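PDB 5UR2: bifunctional protein PutA from Bdellovibrio bacteriovorus, which probably couples proline dehydrogenase and L-glutamate gamma-semialdehyde dehydrogenase activities in one chain, oxidising proline to glutamate with FAD and NAD(+). Local coordinates for residues R602-H607 with M651-A656. Numbering follows the deposited sequence.
Sequences RYYARH and MVTAAA
With chi1 at -64°, Tyr604 swings CG anti to its own carbonyl carbon and turns one face of its ring toward the methyl of Ala654, while Thr653, with chi1 at 57°, sets OG1 between its backbone N and carbonyl carbon, facing the rim of that ring. The methyl of Ala654 stands over the face in a CH-pi contact: CB lies 4.0 Å from the centroid of the Tyr604 ring and 24° off its normal. It is displaced toward the rim, where Ala654 CB meets Tyr604 CD2 at 3.7 Å. Alanine suits this place because a single methyl lets the two helices come close, with Tyr604 CA and Ala654 CA 5.8 Å apart, and still covers part of the aromatic face. Thr653 approaches differently, its OG1 lying in the ring plane, 3.8 Å from Tyr604 CD2. No hydrogen bond joins the helices here; the buried hydroxyl of Thr653 bonds instead to Ala649 O, one turn back in its own helix. Tyrosine offers a broad flat face to the neighbouring helix, and its OH hydrogen-bonds to Gly956 N, near Tyr960, whose ring also meets it. The side chain of Tyr604 lies about 9 Å from that of Glu746, the predicted active-site residue. Helix 554-570 packs on both helices, touching Ala605 through Ala558 and Thr653 through Leu564. The contact thus packs helix 587-611 against helix 646-657, the helix of the beta-alpha-beta crossover between parallel strands 623-638 and 661-665, in the Rossmann-type aldehyde dehydrogenase fold.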
ATOM      1  N   ARG B 602     -10.773 -12.560   9.275  1.00 17.76           N
ATOM      2  CA  ARG B 602     -10.640 -12.795   7.842  1.00 19.27           C
ATOM      3  C   ARG B 602      -9.878 -11.665   7.163  1.00 15.70           C
ATOM      4  O   ARG B 602      -9.066 -11.916   6.270  1.00 16.98           O
ATOM      5  CB  ARG B 602     -12.023 -12.978   7.210  1.00 17.33           C
ATOM      6  CG  ARG B 602     -12.797 -14.102   7.854  1.00 15.80           C
ATOM      7  CD  ARG B 602     -13.562 -14.852   6.800  1.00 16.49           C
ATOM      8  NE  ARG B 602     -14.485 -15.818   7.379  1.00 15.53           N
ATOM      9  CZ  ARG B 602     -14.160 -17.053   7.746  1.00 20.85           C
ATOM     10  NH1 ARG B 602     -12.910 -17.494   7.632  1.00 20.92           N
ATOM     11  NH2 ARG B 602     -15.097 -17.856   8.235  1.00 19.15           N
ATOM     12  N   TYR B 603     -10.112 -10.418   7.586  1.00 16.49           N
ATOM     13  CA  TYR B 603      -9.449  -9.285   6.944  1.00 18.54           C
ATOM     14  C   TYR B 603      -7.948  -9.288   7.220  1.00 18.49           C
ATOM     15  O   TYR B 603      -7.138  -9.105   6.304  1.00 21.08           O
ATOM     16  CB  TYR B 603     -10.080  -7.984   7.411  1.00 15.89           C
ATOM     17  CG  TYR B 603      -9.546  -6.729   6.749  1.00 19.43           C
ATOM     18  CD1 TYR B 603     -10.148  -6.213   5.600  1.00 16.50           C
ATOM     19  CD2 TYR B 603      -8.460  -6.037   7.290  1.00 12.98           C
ATOM     20  CE1 TYR B 603      -9.674  -5.025   4.992  1.00 14.59           C
ATOM     21  CE2 TYR B 603      -7.978  -4.870   6.697  1.00 19.57           C
ATOM     22  CZ  TYR B 603      -8.589  -4.365   5.551  1.00 19.55           C
ATOM     23  OH  TYR B 603      -8.112  -3.211   4.976  1.00 18.05           O
ATOM     24  N   TYR B 604      -7.546  -9.493   8.474  1.00 18.86           N
ATOM     25  CA  TYR B 604      -6.111  -9.471   8.730  1.00 17.28           C
ATOM     26  C   TYR B 604      -5.452 -10.705   8.133  1.00 16.69           C
ATOM     27  O   TYR B 604      -4.309 -10.625   7.674  1.00 16.97           O
ATOM     28  CB  TYR B 604      -5.822  -9.339  10.235  1.00 16.58           C
ATOM     29  CG  TYR B 604      -6.330  -8.017  10.796  1.00 17.73           C
ATOM     30  CD1 TYR B 604      -6.223  -6.841  10.054  1.00 14.78           C
ATOM     31  CD2 TYR B 604      -6.965  -7.959  12.037  1.00 21.16           C
ATOM     32  CE1 TYR B 604      -6.694  -5.628  10.542  1.00 15.60           C
ATOM     33  CE2 TYR B 604      -7.460  -6.755  12.539  1.00 16.98           C
ATOM     34  CZ  TYR B 604      -7.324  -5.591  11.779  1.00 18.79           C
ATOM     35  OH  TYR B 604      -7.807  -4.396  12.257  1.00 20.04           O
ATOM     36  N   ALA B 605      -6.159 -11.840   8.095  1.00 12.95           N
ATOM     37  CA  ALA B 605      -5.587 -13.005   7.425  1.00 19.43           C
ATOM     38  C   ALA B 605      -5.434 -12.740   5.936  1.00 20.14           C
ATOM     39  O   ALA B 605      -4.383 -13.037   5.347  1.00 25.68           O
ATOM     40  CB  ALA B 605      -6.430 -14.260   7.679  1.00 13.06           C
ATOM     41  N   ARG B 606      -6.452 -12.136   5.319  1.00 19.14           N
ATOM     42  CA  ARG B 606      -6.342 -11.764   3.912  1.00 19.34           C
ATOM     43  C   ARG B 606      -5.186 -10.789   3.693  1.00 15.77           C
ATOM     44  O   ARG B 606      -4.417 -10.936   2.741  1.00 23.53           O
ATOM     45  CB  ARG B 606      -7.662 -11.164   3.425  1.00 15.91           C
ATOM     46  CG  ARG B 606      -7.653 -10.662   1.985  1.00 17.94           C
ATOM     47  CD  ARG B 606      -9.033 -10.052   1.648  1.00 26.50           C
ATOM     48  NE  ARG B 606      -9.145  -9.655   0.251  1.00 29.46           N
ATOM     49  CZ  ARG B 606      -8.589  -8.554  -0.249  1.00 30.90           C
ATOM     50  NH1 ARG B 606      -7.877  -7.745   0.531  1.00 23.35           N
ATOM     51  NH2 ARG B 606      -8.731  -8.270  -1.530  1.00 28.27           N
ATOM     52  N   HIS B 607      -5.039  -9.796   4.571  1.00 18.41           N
ATOM     53  CA  HIS B 607      -3.980  -8.801   4.384  1.00 18.32           C
ATOM     54  C   HIS B 607      -2.595  -9.431   4.506  1.00 20.83           C
ATOM     55  O   HIS B 607      -1.692  -9.112   3.723  1.00 21.41           O
ATOM     56  CB  HIS B 607      -4.143  -7.660   5.390  1.00 13.19           C
ATOM     57  CG  HIS B 607      -3.481  -6.381   4.980  1.00 21.46           C
ATOM     58  ND1 HIS B 607      -3.340  -5.308   5.839  1.00 22.29           N
ATOM     59  CD2 HIS B 607      -2.929  -5.996   3.802  1.00 18.55           C
ATOM     60  CE1 HIS B 607      -2.730  -4.320   5.208  1.00 19.68           C
ATOM     61  NE2 HIS B 607      -2.467  -4.714   3.972  1.00 20.62           N
ATOM     62  N   MET B 651      -7.175  -7.093  17.806  1.00 18.79           N
ATOM     63  CA  MET B 651      -5.813  -6.850  18.286  1.00 18.51           C
ATOM     64  C   MET B 651      -5.007  -8.146  18.298  1.00 17.29           C
ATOM     65  O   MET B 651      -3.877  -8.192  17.796  1.00 13.92           O
ATOM     66  CB  MET B 651      -5.845  -6.232  19.691  1.00 19.83           C
ATOM     67  CG  MET B 651      -6.439  -4.824  19.795  1.00 23.72           C
ATOM     68  SD  MET B 651      -6.749  -4.399  21.545  1.00 29.80           S
ATOM     69  CE  MET B 651      -6.709  -2.616  21.501  1.00 34.99           C
ATOM     70  N   VAL B 652      -5.595  -9.225  18.826  1.00 17.19           N
ATOM     71  CA  VAL B 652      -4.861 -10.481  18.992  1.00 15.92           C
ATOM     72  C   VAL B 652      -4.526 -11.105  17.638  1.00 21.30           C
ATOM     73  O   VAL B 652      -3.402 -11.584  17.426  1.00 18.73           O
ATOM     74  CB  VAL B 652      -5.657 -11.463  19.880  1.00 19.82           C
ATOM     75  CG1 VAL B 652      -5.000 -12.856  19.889  1.00 17.54           C
ATOM     76  CG2 VAL B 652      -5.722 -10.957  21.296  1.00 14.55           C
ATOM     77  N   THR B 653      -5.505 -11.165  16.720  1.00 14.79           N
ATOM     78  CA  THR B 653      -5.240 -11.819  15.439  1.00 13.65           C
ATOM     79  C   THR B 653      -4.311 -10.981  14.573  1.00 17.36           C
ATOM     80  O   THR B 653      -3.468 -11.535  13.850  1.00 19.90           O
ATOM     81  CB  THR B 653      -6.531 -12.125  14.675  1.00 16.26           C
ATOM     82  OG1 THR B 653      -7.277 -10.922  14.465  1.00 15.77           O
ATOM     83  CG2 THR B 653      -7.379 -13.124  15.414  1.00 15.41           C
ATOM     84  N   ALA B 654      -4.447  -9.650  14.612  1.00 14.56           N
ATOM     85  CA  ALA B 654      -3.523  -8.819  13.843  1.00 17.87           C
ATOM     86  C   ALA B 654      -2.095  -9.043  14.314  1.00 16.04           C
ATOM     87  O   ALA B 654      -1.202  -9.320  13.509  1.00 17.25           O
ATOM     88  CB  ALA B 654      -3.890  -7.335  13.947  1.00 13.78           C
ATOM     89  N   ALA B 655      -1.880  -8.988  15.632  1.00 18.27           N
ATOM     90  CA  ALA B 655      -0.548  -9.200  16.185  1.00 18.43           C
ATOM     91  C   ALA B 655      -0.027 -10.587  15.826  1.00 20.36           C
ATOM     92  O   ALA B 655       1.099 -10.736  15.347  1.00 21.62           O
ATOM     93  CB  ALA B 655      -0.585  -9.026  17.702  1.00 19.02           C
ATOM     94  N   ALA B 656      -0.841 -11.611  16.062  1.00 16.11           N
ATOM     95  CA  ALA B 656      -0.386 -12.981  15.864  1.00 18.07           C
ATOM     96  C   ALA B 656      -0.198 -13.305  14.387  1.00 23.09           C
ATOM     97  O   ALA B 656       0.815 -13.913  14.011  1.00 23.39           O
ATOM     98  CB  ALA B 656      -1.363 -13.958  16.522  1.00 16.38           C
TER